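D-aminopeptidase (PDB 1HI9) removes N-terminal D-amino acids from short peptides such as D-Ala-D-Ala, as a two-zinc, self-compartmentalizing decameric aminopeptidase. Local coordinates at residues A[249-253]-A[254-258]; A[257-260]-A[261-264]. One frame throughout, in Å; residues are numbered along the deposited sequence.

Contact 1 of 2, residues A[249-253]-A[254-258]; sequences FQAKD and MLEAY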
# COMPACT_ATOMS: atom_id res chain seq x y z
N PHE A 249 -36.38 2.94 -24.27
CA PHE A 249 -36.67 4.34 -24.06
C PHE A 249 -37.15 4.98 -25.36
O PHE A 249 -36.41 5.03 -26.35
CB PHE A 249 -35.41 5.07 -23.58
CG PHE A 249 -35.57 6.56 -23.45
CD1 PHE A 249 -36.25 7.11 -22.37
CD2 PHE A 249 -35.10 7.40 -24.45
CE1 PHE A 249 -36.47 8.47 -22.29
CE2 PHE A 249 -35.31 8.77 -24.38
CZ PHE A 249 -36.00 9.31 -23.30
N GLN A 250 -38.39 5.47 -25.36
CA GLN A 250 -38.96 6.13 -26.53
C GLN A 250 -38.46 7.58 -26.50
O GLN A 250 -38.75 8.32 -25.56
CB GLN A 250 -40.49 6.09 -26.48
CG GLN A 250 -41.18 6.97 -27.52
CD GLN A 250 -40.91 6.54 -28.96
OE1 GLN A 250 -41.41 5.53 -29.43
NE2 GLN A 250 -40.09 7.32 -29.66
N ALA A 251 -37.68 7.96 -27.50
CA ALA A 251 -37.11 9.30 -27.58
C ALA A 251 -37.86 10.19 -28.56
O ALA A 251 -38.58 9.70 -29.44
CB ALA A 251 -35.64 9.21 -28.00
N LYS A 252 -37.69 11.50 -28.41
CA LYS A 252 -38.33 12.48 -29.28
C LYS A 252 -37.58 12.60 -30.60
O LYS A 252 -38.17 12.90 -31.63
CB LYS A 252 -38.38 13.85 -28.60
CG LYS A 252 -39.10 13.87 -27.26
CD LYS A 252 -39.29 15.30 -26.73
CE LYS A 252 -37.95 16.02 -26.48
NZ LYS A 252 -37.17 16.32 -27.74
N ASP A 253 -36.27 12.39 -30.53
CA ASP A 253 -35.39 12.45 -31.70
C ASP A 253 -34.08 11.72 -31.40
O ASP A 253 -33.84 11.27 -30.28
CB ASP A 253 -35.09 13.89 -32.07
CG ASP A 253 -34.77 14.74 -30.87
OD1 ASP A 253 -35.71 15.24 -30.22
OD2 ASP A 253 -33.58 14.90 -30.56
N MET A 254 -33.23 11.60 -32.42
CA MET A 254 -31.96 10.90 -32.25
C MET A 254 -31.08 11.54 -31.17
O MET A 254 -30.39 10.85 -30.43
CB MET A 254 -31.20 10.85 -33.57
CG MET A 254 -30.01 9.89 -33.60
SD MET A 254 -30.46 8.19 -33.17
CE MET A 254 -29.04 7.75 -32.11
N LEU A 255 -31.13 12.87 -31.08
CA LEU A 255 -30.33 13.56 -30.08
C LEU A 255 -30.73 13.18 -28.65
O LEU A 255 -29.86 12.98 -27.80
CB LEU A 255 -30.42 15.07 -30.27
CG LEU A 255 -29.96 15.62 -31.62
CD1 LEU A 255 -29.76 17.11 -31.50
CD2 LEU A 255 -28.65 14.97 -32.06
N GLU A 256 -32.03 13.07 -28.39
CA GLU A 256 -32.48 12.69 -27.06
C GLU A 256 -32.15 11.22 -26.82
O GLU A 256 -31.82 10.81 -25.69
CB GLU A 256 -33.99 12.90 -26.91
CG GLU A 256 -34.43 13.04 -25.46
CD GLU A 256 -35.93 12.89 -25.26
OE1 GLU A 256 -36.46 13.44 -24.27
OE2 GLU A 256 -36.59 12.21 -26.09
N ALA A 257 -32.21 10.43 -27.88
CA ALA A 257 -31.92 9.01 -27.79
C ALA A 257 -30.45 8.82 -27.42
O ALA A 257 -30.12 7.93 -26.63
CB ALA A 257 -32.22 8.32 -29.12
N TYR A 258 -29.59 9.66 -27.97
CA TYR A 258 -28.17 9.55 -27.69
C TYR A 258 -27.89 9.86 -26.23
O TYR A 258 -27.21 9.09 -25.54
CB TYR A 258 -27.37 10.51 -28.58
CG TYR A 258 -25.88 10.20 -28.60
CD1 TYR A 258 -25.38 9.15 -29.36
CD2 TYR A 258 -25.00 10.93 -27.82
CE1 TYR A 258 -24.02 8.83 -29.34
CE2 TYR A 258 -23.64 10.62 -27.79
CZ TYR A 258 -23.16 9.57 -28.55
OH TYR A 258 -21.82 9.26 -28.52
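E256 reaches back from the first turn of helix 254-268 and takes the backbone amide of K252 on OE2, 2.7 Å from K252 N to E256 OE2, met nearly along the oxygen's C-O axis. With CG anti to the backbone N (chi1 -158°) and the chain extended beyond it, the E256 side chain crosses that of K252 at about a right angle, which carries its carboxylate to the loop. Its OE2 also lies 3.3 Å from A251 CA, and the F249 ring stands beyond, its plane steeply inclined to the carboxylate. The helix start is closed by D253 at the N-cap: OD2 accepts from E256 N at 3.2 Å, the donor well above the carboxylate plane, while D253 O receives A257 N at 3.0 Å. A251 CB packs on A257 CB, 3.7 Å away. The bent K252 chain makes a salt bridge of 3.1 Å between NZ and D253 OD1, its hydrogen bond weak. With E256 cut back to an alanine, the K252 amide would probably lose its acceptor and the loop a tie to the helix. D253 and E256 thus tie the loop after strand 246-250 to the first turn, and the nearby lysine ammonium probably eases repulsion between their carboxylates.

Contact 2 of 2, residues A[257-260]-A[261-264]; sequences AYQA and MLVM
Y258 and M261 lie side by side and point the same way from successive turns of the alpha-helix 254-268, and the methionine methyl makes a CH-pi contact with the tyrosine ring. M261 CE sits over one face, 3.8 Å from the ring centroid and 18° off its normal, shifted toward the rim and closest to CE1. M261 leaves the backbone with CG anti to its N (chi1 176°), then bends at both of the following torsions, which folds the methyl back over the ring. L262 comes in obliquely on the same side of the ring, with its CD1 4.1 Å from Y258 CE2. The tyrosine OH is hydrogen-bonded to N137 on helix 133-143, and L136 of that helix also meets M261. Regular i to i+4 bonds run beneath the side chains; the one from V263 N to Q259 O, at 3.0 Å, is nearly straight at 169°. Q259 and V263 turn to another face of the helix, where both pack on L234 of the second subunit. Toward the five-stranded sheet, A260 and M264 rest on L219 and F249. There the M264 chain, bent at its last torsion, curls back until CE meets A260 CB, a tight approach modelled at 3.2 Å whose value is doubtful.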
# COMPACT_ATOMS: atom_id res chain seq x y z
N ALA A 257 -32.21 10.43 -27.88
CA ALA A 257 -31.92 9.01 -27.79
C ALA A 257 -30.45 8.82 -27.42
O ALA A 257 -30.12 7.93 -26.63
CB ALA A 257 -32.22 8.32 -29.12
N TYR A 258 -29.59 9.66 -27.97
CA TYR A 258 -28.17 9.55 -27.69
C TYR A 258 -27.89 9.86 -26.23
O TYR A 258 -27.21 9.09 -25.54
CB TYR A 258 -27.37 10.51 -28.58
CG TYR A 258 -25.88 10.20 -28.60
CD1 TYR A 258 -25.38 9.15 -29.36
CD2 TYR A 258 -25.00 10.93 -27.82
CE1 TYR A 258 -24.02 8.83 -29.34
CE2 TYR A 258 -23.64 10.62 -27.79
CZ TYR A 258 -23.16 9.57 -28.55
OH TYR A 258 -21.82 9.26 -28.52
N GLN A 259 -28.43 10.97 -25.75
CA GLN A 259 -28.24 11.33 -24.36
C GLN A 259 -28.86 10.33 -23.39
O GLN A 259 -28.33 10.11 -22.30
CB GLN A 259 -28.77 12.74 -24.10
CG GLN A 259 -27.86 13.79 -24.70
CD GLN A 259 -28.16 15.19 -24.20
OE1 GLN A 259 -27.31 16.08 -24.24
NE2 GLN A 259 -29.39 15.39 -23.72
N ALA A 260 -29.96 9.71 -23.80
CA ALA A 260 -30.58 8.71 -22.95
C ALA A 260 -29.59 7.56 -22.83
O ALA A 260 -29.47 6.94 -21.77
CB ALA A 260 -31.89 8.23 -23.57
N MET A 261 -28.86 7.28 -23.91
CA MET A 261 -27.87 6.21 -23.90
C MET A 261 -26.77 6.55 -22.90
O MET A 261 -26.37 5.70 -22.10
CB MET A 261 -27.28 6.02 -25.30
CG MET A 261 -26.15 4.99 -25.41
SD MET A 261 -24.54 5.69 -24.98
CE MET A 261 -24.37 6.87 -26.31
N LEU A 262 -26.31 7.79 -22.93
CA LEU A 262 -25.26 8.24 -22.02
C LEU A 262 -25.64 8.05 -20.56
O LEU A 262 -24.87 7.51 -19.77
CB LEU A 262 -24.94 9.71 -22.28
CG LEU A 262 -24.31 10.00 -23.65
CD1 LEU A 262 -24.12 11.50 -23.81
CD2 LEU A 262 -22.97 9.28 -23.77
N VAL A 263 -26.84 8.49 -20.21
CA VAL A 263 -27.33 8.36 -18.84
C VAL A 263 -27.56 6.91 -18.42
O VAL A 263 -27.10 6.50 -17.36
CB VAL A 263 -28.64 9.16 -18.66
CG1 VAL A 263 -29.21 8.92 -17.27
CG2 VAL A 263 -28.35 10.64 -18.86
N MET A 264 -28.28 6.14 -19.25
CA MET A 264 -28.56 4.74 -18.95
C MET A 264 -27.29 3.91 -18.79
O MET A 264 -27.22 3.07 -17.89
CB MET A 264 -29.43 4.12 -20.05
CG MET A 264 -30.92 4.48 -19.96
SD MET A 264 -31.89 3.84 -21.39
CE MET A 264 -31.99 5.28 -22.31

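Contacts 1 and 2 are consecutive parts of helix 254-268, sharing A257 and Y258, with centres 8 Å apart. Contact 1 starts the helix; contact 2 carries it onward between helix 133-143 and the antiparallel sheet. F249 of contact 1 joins them directly: its CD2 lies 3.4 Å from A260 CB and its CB 3.7 Å from M264 CE. The shared Y258 brings both contacts toward the metal site: its side chain is about 9 Å from a zinc ion and about 7 Å from that of the zinc ligand E133. In contact 1 the side chain of M254 is about 11 Å from that of E133. Both contacts also pack against the second subunit of the decamer.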